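PDB 4ZGP: cell division cycle protein 123 from Schizosaccharomyces pombe, which acts as an ATP-dependent chaperone that binds the gamma subunit of eIF2 and lets it assemble with the alpha and beta subunits. Local coordinates for residues Tyr92-Arg95 / Glu96-Gln99; Ser35-Tyr38 / Ser39-Lys43. All coordinates share one frame; numbering follows the deposited sequence.

Interaction 1: residues Tyr92-Arg95 / Glu96-Gln99; sequences YPER and EAIQ
Tyr92 and Ile98 make the closest apolar contact: CD1 of Ile98 comes within 3.5 Å of Tyr92 CE2, and the two side chains cross at about a right angle. CD1 of Ile98 also lies 4.1 Å from Pro93 CB. Pro93 and Ala97 face helix 56-62, while Tyr92 and Ile98 also touch helix 138-146. Backbone bonds start the helix. Glu94 holds the N-cap position of helix 95-107. Its O accepts Ile98 N at 3.2 Å and, more weakly, Ala97 N. Arg95 O takes Gln99 N at 2.8 Å. Arg95 is extended from CG to NE, and Gln99 bends back at chi2 (-60°). Together they bring the amide over one guanidinium face, the planes 36° apart. Gln99 CD sits 3.5 Å above that plane, offset toward the rim. Gln99 NE2 is 2.9 Å from Arg95 NH2, but as modelled both are donors and make no hydrogen bond. An alanine at Gln99 would remove the amide from over that face and probably leave the guanidinium less restrained by its own helix. Two exposed carboxylates also meet, Glu94 OE1 and Glu96 OE1 at 2.9 Å. If both are charged they should repel, so the approach may favour a proton on one.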
ATOM      1  N   TYR A  92     -26.040   0.166  -7.653  1.00 48.66           N
ATOM      2  CA  TYR A  92     -24.957   1.053  -8.039  1.00 47.64           C
ATOM      3  C   TYR A  92     -25.025   2.309  -7.175  1.00 50.08           C
ATOM      4  O   TYR A  92     -26.118   2.741  -6.807  1.00 48.08           O
ATOM      5  CB  TYR A  92     -25.055   1.397  -9.522  1.00 44.39           C
ATOM      6  CG  TYR A  92     -23.779   1.930 -10.122  1.00 44.71           C
ATOM      7  CD1 TYR A  92     -22.711   1.081 -10.398  1.00 39.47           C
ATOM      8  CD2 TYR A  92     -23.640   3.283 -10.414  1.00 40.57           C
ATOM      9  CE1 TYR A  92     -21.543   1.564 -10.955  1.00 41.92           C
ATOM     10  CE2 TYR A  92     -22.479   3.776 -10.969  1.00 42.37           C
ATOM     11  CZ  TYR A  92     -21.432   2.914 -11.238  1.00 40.91           C
ATOM     12  OH  TYR A  92     -20.272   3.409 -11.796  1.00 44.57           O
ATOM     13  N   PRO A  93     -23.861   2.889  -6.824  1.00 44.82           N
ATOM     14  CA  PRO A  93     -23.861   4.051  -5.924  1.00 41.88           C
ATOM     15  C   PRO A  93     -24.642   5.244  -6.489  1.00 43.84           C
ATOM     16  O   PRO A  93     -24.796   5.341  -7.707  1.00 40.86           O
ATOM     17  CB  PRO A  93     -22.371   4.389  -5.792  1.00 42.66           C
ATOM     18  CG  PRO A  93     -21.673   3.076  -6.039  1.00 39.39           C
ATOM     19  CD  PRO A  93     -22.495   2.410  -7.106  1.00 45.37           C
ATOM     20  N   GLU A  94     -25.115   6.131  -5.615  1.00 49.20           N
ATOM     21  CA  GLU A  94     -25.898   7.290  -6.051  1.00 47.53           C
ATOM     22  C   GLU A  94     -25.026   8.306  -6.785  1.00 46.70           C
ATOM     23  O   GLU A  94     -23.802   8.324  -6.621  1.00 44.83           O
ATOM     24  CB  GLU A  94     -26.592   7.946  -4.858  1.00 45.08           C
ATOM     25  CG  GLU A  94     -25.660   8.666  -3.896  1.00 53.19           C
ATOM     26  CD  GLU A  94     -26.404   9.236  -2.695  1.00 64.51           C
ATOM     27  OE1 GLU A  94     -26.230  10.440  -2.396  1.00 63.92           O
ATOM     28  OE2 GLU A  94     -27.163   8.477  -2.048  1.00 67.23           O
ATOM     29  N   ARG A  95     -25.660   9.150  -7.594  1.00 41.37           N
ATOM     30  CA  ARG A  95     -24.937  10.040  -8.496  1.00 43.88           C
ATOM     31  C   ARG A  95     -23.986  10.976  -7.762  1.00 41.09           C
ATOM     32  O   ARG A  95     -22.931  11.335  -8.287  1.00 40.48           O
ATOM     33  CB  ARG A  95     -25.920  10.859  -9.346  1.00 47.37           C
ATOM     34  CG  ARG A  95     -25.221  11.811 -10.310  1.00 48.40           C
ATOM     35  CD  ARG A  95     -26.168  12.536 -11.263  1.00 52.71           C
ATOM     36  NE  ARG A  95     -25.503  13.712 -11.822  1.00 47.57           N
ATOM     37  CZ  ARG A  95     -24.709  13.682 -12.890  1.00 49.69           C
ATOM     38  NH1 ARG A  95     -24.130  14.795 -13.315  1.00 42.96           N
ATOM     39  NH2 ARG A  95     -24.491  12.536 -13.531  1.00 45.59           N
ATOM     40  N   GLU A  96     -24.364  11.371  -6.550  1.00 40.32           N
ATOM     41  CA  GLU A  96     -23.572  12.308  -5.769  1.00 42.36           C
ATOM     42  C   GLU A  96     -22.184  11.731  -5.499  1.00 41.19           C
ATOM     43  O   GLU A  96     -21.165  12.424  -5.615  1.00 37.31           O
ATOM     44  CB  GLU A  96     -24.280  12.642  -4.449  1.00 46.98           C
ATOM     45  CG  GLU A  96     -25.493  13.567  -4.587  1.00 53.78           C
ATOM     46  CD  GLU A  96     -26.820  12.834  -4.810  1.00 58.27           C
ATOM     47  OE1 GLU A  96     -26.827  11.591  -4.955  1.00 52.48           O
ATOM     48  OE2 GLU A  96     -27.869  13.515  -4.837  1.00 64.20           O
ATOM     49  N   ALA A  97     -22.161  10.452  -5.148  1.00 37.49           N
ATOM     50  CA  ALA A  97     -20.916   9.739  -4.893  1.00 39.91           C
ATOM     51  C   ALA A  97     -20.101   9.606  -6.171  1.00 41.28           C
ATOM     52  O   ALA A  97     -18.889   9.821  -6.167  1.00 34.37           O
ATOM     53  CB  ALA A  97     -21.203   8.383  -4.311  1.00 38.77           C
ATOM     54  N   ILE A  98     -20.771   9.248  -7.264  1.00 34.79           N
ATOM     55  CA  ILE A  98     -20.108   9.128  -8.556  1.00 32.17           C
ATOM     56  C   ILE A  98     -19.458  10.454  -8.972  1.00 36.53           C
ATOM     57  O   ILE A  98     -18.324  10.467  -9.462  1.00 35.29           O
ATOM     58  CB  ILE A  98     -21.093   8.679  -9.665  1.00 37.31           C
ATOM     59  CG1 ILE A  98     -21.752   7.353  -9.291  1.00 42.49           C
ATOM     60  CG2 ILE A  98     -20.371   8.551 -11.012  1.00 32.32           C
ATOM     61  CD1 ILE A  98     -20.792   6.210  -9.131  1.00 36.77           C
ATOM     62  N   GLN A  99     -20.171  11.567  -8.800  1.00 33.00           N
ATOM     63  CA  GLN A  99     -19.608  12.869  -9.172  1.00 34.52           C
ATOM     64  C   GLN A  99     -18.427  13.255  -8.274  1.00 35.89           C
ATOM     65  O   GLN A  99     -17.442  13.854  -8.737  1.00 34.49           O
ATOM     66  CB  GLN A  99     -20.687  13.952  -9.111  1.00 20.00           C
ATOM     67  CG  GLN A  99     -21.794  13.785 -10.139  1.00 20.00           C
ATOM     68  CD  GLN A  99     -21.279  13.816 -11.563  1.00 20.00           C
ATOM     69  OE1 GLN A  99     -20.395  14.607 -11.893  1.00 20.00           O
ATOM     70  NE2 GLN A  99     -21.829  12.951 -12.411  1.00 20.00           N
TER

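Interaction 2: residues Ser35-Tyr38 / Ser39-Lys43; sequences SSWY and SLFRK
Phe41 N is shared unequally between two carbonyls. It donates to Trp37 O at 2.9 Å, with an N-H...O angle of 137°, and makes a weak second bond to Tyr38 O at 3.3 Å. The sharing combines a four-residue and a three-residue step in one turn of chain. Earlier in the turn, the hydroxyl of Ser39 folds back onto the helix. With chi1 at 38°, OG lies between its own backbone N and carbonyl carbon and reaches the carbonyls of both Ser35 and Ser36. OG is 2.9 Å from Ser35 O and 2.8 Å from Ser36 O, and its one proton cannot be assigned to either.

Tyr38 and Arg42 meet on another side. Tyr38 CE2 lies over one face of the guanidinium, 3.6 Å from Arg42 NH1. The planes are 69° apart, so the groups are not stacked flat. Farther out, a water links the Tyr38 phenol to the backbone. It donates to Arg42 O at 2.8 Å and also bonds Tyr38 OH. That OH has a further bond to Ala48 N, which fixes the phenol end.

Trp37 and Phe41 form the apolar side. Trp37 CB is 4.1 Å from Phe41 CD2, and both side chains lie on strand 253-261 of the ATP-grasp fold. Trp37 touches Leu256 and Asp258, and Phe41 touches Leu256 and Ile259. Asp258 binds ATP and is an inferred magnesium ligand. The nearest atom of the Trp37 side chain is about 7 Å from the bound ADP. The chemistry is thus divided: Trp37 lies beside the nucleotide site with Phe41 on the same strand, while a backbone N-H, a serine hydroxyl and a water hold the turn.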
ATOM      1  N   SER A  35      -4.866   7.354   5.186  1.00 23.65           N
ATOM      2  CA  SER A  35      -5.097   8.690   5.724  1.00 25.66           C
ATOM      3  C   SER A  35      -4.145   9.005   6.885  1.00 27.92           C
ATOM      4  O   SER A  35      -3.778  10.150   7.086  1.00 24.92           O
ATOM      5  CB  SER A  35      -6.542   8.851   6.191  1.00 26.90           C
ATOM      6  OG  SER A  35      -6.905   7.866   7.139  1.00 23.36           O
ATOM      7  N   SER A  36      -3.729   7.989   7.633  1.00 25.69           N
ATOM      8  CA  SER A  36      -2.858   8.256   8.770  1.00 25.58           C
ATOM      9  C   SER A  36      -1.442   8.618   8.334  1.00 25.97           C
ATOM     10  O   SER A  36      -0.800   9.442   8.960  1.00 35.89           O
ATOM     11  CB  SER A  36      -2.826   7.056   9.731  1.00 23.08           C
ATOM     12  OG  SER A  36      -4.112   6.814  10.276  1.00 27.62           O
ATOM     13  N   TRP A  37      -0.925   8.022   7.273  1.00 25.82           N
ATOM     14  CA  TRP A  37       0.458   8.339   6.960  1.00 24.18           C
ATOM     15  C   TRP A  37       0.602   9.299   5.794  1.00 20.83           C
ATOM     16  O   TRP A  37       1.638   9.960   5.655  1.00 22.43           O
ATOM     17  CB  TRP A  37       1.268   7.054   6.728  1.00 23.38           C
ATOM     18  CG  TRP A  37       0.821   6.155   5.607  1.00 24.48           C
ATOM     19  CD1 TRP A  37       0.053   5.030   5.713  1.00 22.64           C
ATOM     20  CD2 TRP A  37       1.138   6.290   4.220  1.00 21.76           C
ATOM     21  NE1 TRP A  37      -0.137   4.468   4.484  1.00 20.94           N
ATOM     22  CE2 TRP A  37       0.517   5.216   3.543  1.00 25.10           C
ATOM     23  CE3 TRP A  37       1.864   7.227   3.478  1.00 19.93           C
ATOM     24  CZ2 TRP A  37       0.597   5.050   2.162  1.00 23.06           C
ATOM     25  CZ3 TRP A  37       1.953   7.052   2.099  1.00 21.07           C
ATOM     26  CH2 TRP A  37       1.317   5.974   1.460  1.00 22.56           C
ATOM     27  N   TYR A  38      -0.436   9.411   4.971  1.00 24.41           N
ATOM     28  CA  TYR A  38      -0.364  10.319   3.819  1.00 23.41           C
ATOM     29  C   TYR A  38      -0.169  11.742   4.325  1.00 25.13           C
ATOM     30  O   TYR A  38       0.619  12.499   3.777  1.00 27.81           O
ATOM     31  CB  TYR A  38      -1.618  10.238   2.941  1.00 26.21           C
ATOM     32  CG  TYR A  38      -1.552  11.183   1.759  1.00 24.23           C
ATOM     33  CD1 TYR A  38      -0.722  10.910   0.680  1.00 24.26           C
ATOM     34  CD2 TYR A  38      -2.292  12.361   1.735  1.00 33.80           C
ATOM     35  CE1 TYR A  38      -0.648  11.781  -0.403  1.00 25.69           C
ATOM     36  CE2 TYR A  38      -2.213  13.236   0.659  1.00 32.21           C
ATOM     37  CZ  TYR A  38      -1.385  12.938  -0.404  1.00 30.54           C
ATOM     38  OH  TYR A  38      -1.290  13.787  -1.494  1.00 31.80           O
ATOM     39  N   SER A  39      -0.899  12.055   5.394  1.00 29.63           N
ATOM     40  CA  SER A  39      -0.793  13.295   6.155  1.00 34.62           C
ATOM     41  C   SER A  39       0.634  13.581   6.607  1.00 29.69           C
ATOM     42  O   SER A  39       1.168  14.660   6.363  1.00 37.49           O
ATOM     43  CB  SER A  39      -1.709  13.207   7.376  1.00 41.94           C
ATOM     44  OG  SER A  39      -1.653  11.878   7.893  1.00 37.25           O
ATOM     45  N   LEU A  40       1.249  12.596   7.256  1.00 27.09           N
ATOM     46  CA  LEU A  40       2.653  12.695   7.654  1.00 21.58           C
ATOM     47  C   LEU A  40       3.631  12.963   6.527  1.00 24.00           C
ATOM     48  O   LEU A  40       4.572  13.732   6.695  1.00 21.04           O
ATOM     49  CB  LEU A  40       3.098  11.398   8.339  1.00 23.55           C
ATOM     50  CG  LEU A  40       2.410  11.025   9.639  1.00 26.91           C
ATOM     51  CD1 LEU A  40       3.000   9.707  10.185  1.00 22.26           C
ATOM     52  CD2 LEU A  40       2.578  12.179  10.654  1.00 27.90           C
ATOM     53  N   PHE A  41       3.431  12.278   5.404  1.00 21.03           N
ATOM     54  CA  PHE A  41       4.465  12.139   4.401  1.00 26.78           C
ATOM     55  C   PHE A  41       4.045  12.666   3.028  1.00 25.18           C
ATOM     56  O   PHE A  41       4.536  12.197   2.008  1.00 22.87           O
ATOM     57  CB  PHE A  41       4.868  10.646   4.317  1.00 21.57           C
ATOM     58  CG  PHE A  41       5.347  10.107   5.640  1.00 19.42           C
ATOM     59  CD1 PHE A  41       6.250  10.833   6.372  1.00 19.16           C
ATOM     60  CD2 PHE A  41       4.848   8.930   6.155  1.00 22.75           C
ATOM     61  CE1 PHE A  41       6.700  10.386   7.621  1.00 20.03           C
ATOM     62  CE2 PHE A  41       5.296   8.461   7.388  1.00 24.05           C
ATOM     63  CZ  PHE A  41       6.219   9.198   8.116  1.00 21.33           C
ATOM     64  N   ARG A  42       3.156  13.660   3.021  1.00 26.92           N
ATOM     65  CA  ARG A  42       2.630  14.221   1.780  1.00 28.43           C
ATOM     66  C   ARG A  42       3.732  14.659   0.825  1.00 24.93           C
ATOM     67  O   ARG A  42       3.623  14.466  -0.379  1.00 28.34           O
ATOM     68  CB  ARG A  42       1.701  15.409   2.098  1.00 32.40           C
ATOM     69  CG  ARG A  42       1.033  16.054   0.877  1.00 41.31           C
ATOM     70  CD  ARG A  42       0.261  17.313   1.291  1.00 44.91           C
ATOM     71  NE  ARG A  42      -0.539  17.065   2.488  1.00 56.48           N
ATOM     72  CZ  ARG A  42      -1.841  16.786   2.487  1.00 59.12           C
ATOM     73  NH1 ARG A  42      -2.520  16.738   1.346  1.00 58.52           N
ATOM     74  NH2 ARG A  42      -2.467  16.566   3.635  1.00 56.91           N
ATOM     75  N   LYS A  43       4.812  15.215   1.354  1.00 23.22           N
ATOM     76  CA  LYS A  43       5.903  15.697   0.510  1.00 28.68           C
ATOM     77  C   LYS A  43       6.761  14.575  -0.106  1.00 27.25           C
ATOM     78  O   LYS A  43       7.590  14.834  -0.982  1.00 27.47           O
ATOM     79  CB  LYS A  43       6.808  16.634   1.313  1.00 35.39           C
ATOM     80  CG  LYS A  43       6.113  17.918   1.804  1.00 39.66           C
ATOM     81  CD  LYS A  43       6.918  18.592   2.911  1.00 46.54           C
ATOM     82  CE  LYS A  43       6.069  19.631   3.651  1.00 54.18           C
ATOM     83  NZ  LYS A  43       6.783  20.197   4.829  1.00 59.42           N
TER
HETATM   84  O   HOH W   1       1.576  13.995  -2.270  1.00 31.74           O

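Both interactions are local contacts within one chain, and both are partly buried. The centre of interaction 2 is about 13 Å from the centre of the chain, next to the nucleotide site. That of interaction 1 is about 25 Å out, nearer the surface, with more exposed residues and away from the annotated sites. Their centres are about 27 Å apart and their nearest atoms about 17 Å. They share no element: 35-43 belongs to helix 34-40 and the chain after it, whereas 92-99 opens helix 95-107. Interaction 2 sets Trp37 and Phe41 against a strand. Interaction 1 sets its apolar side chains against other helices and carries charged groups on an exposed side.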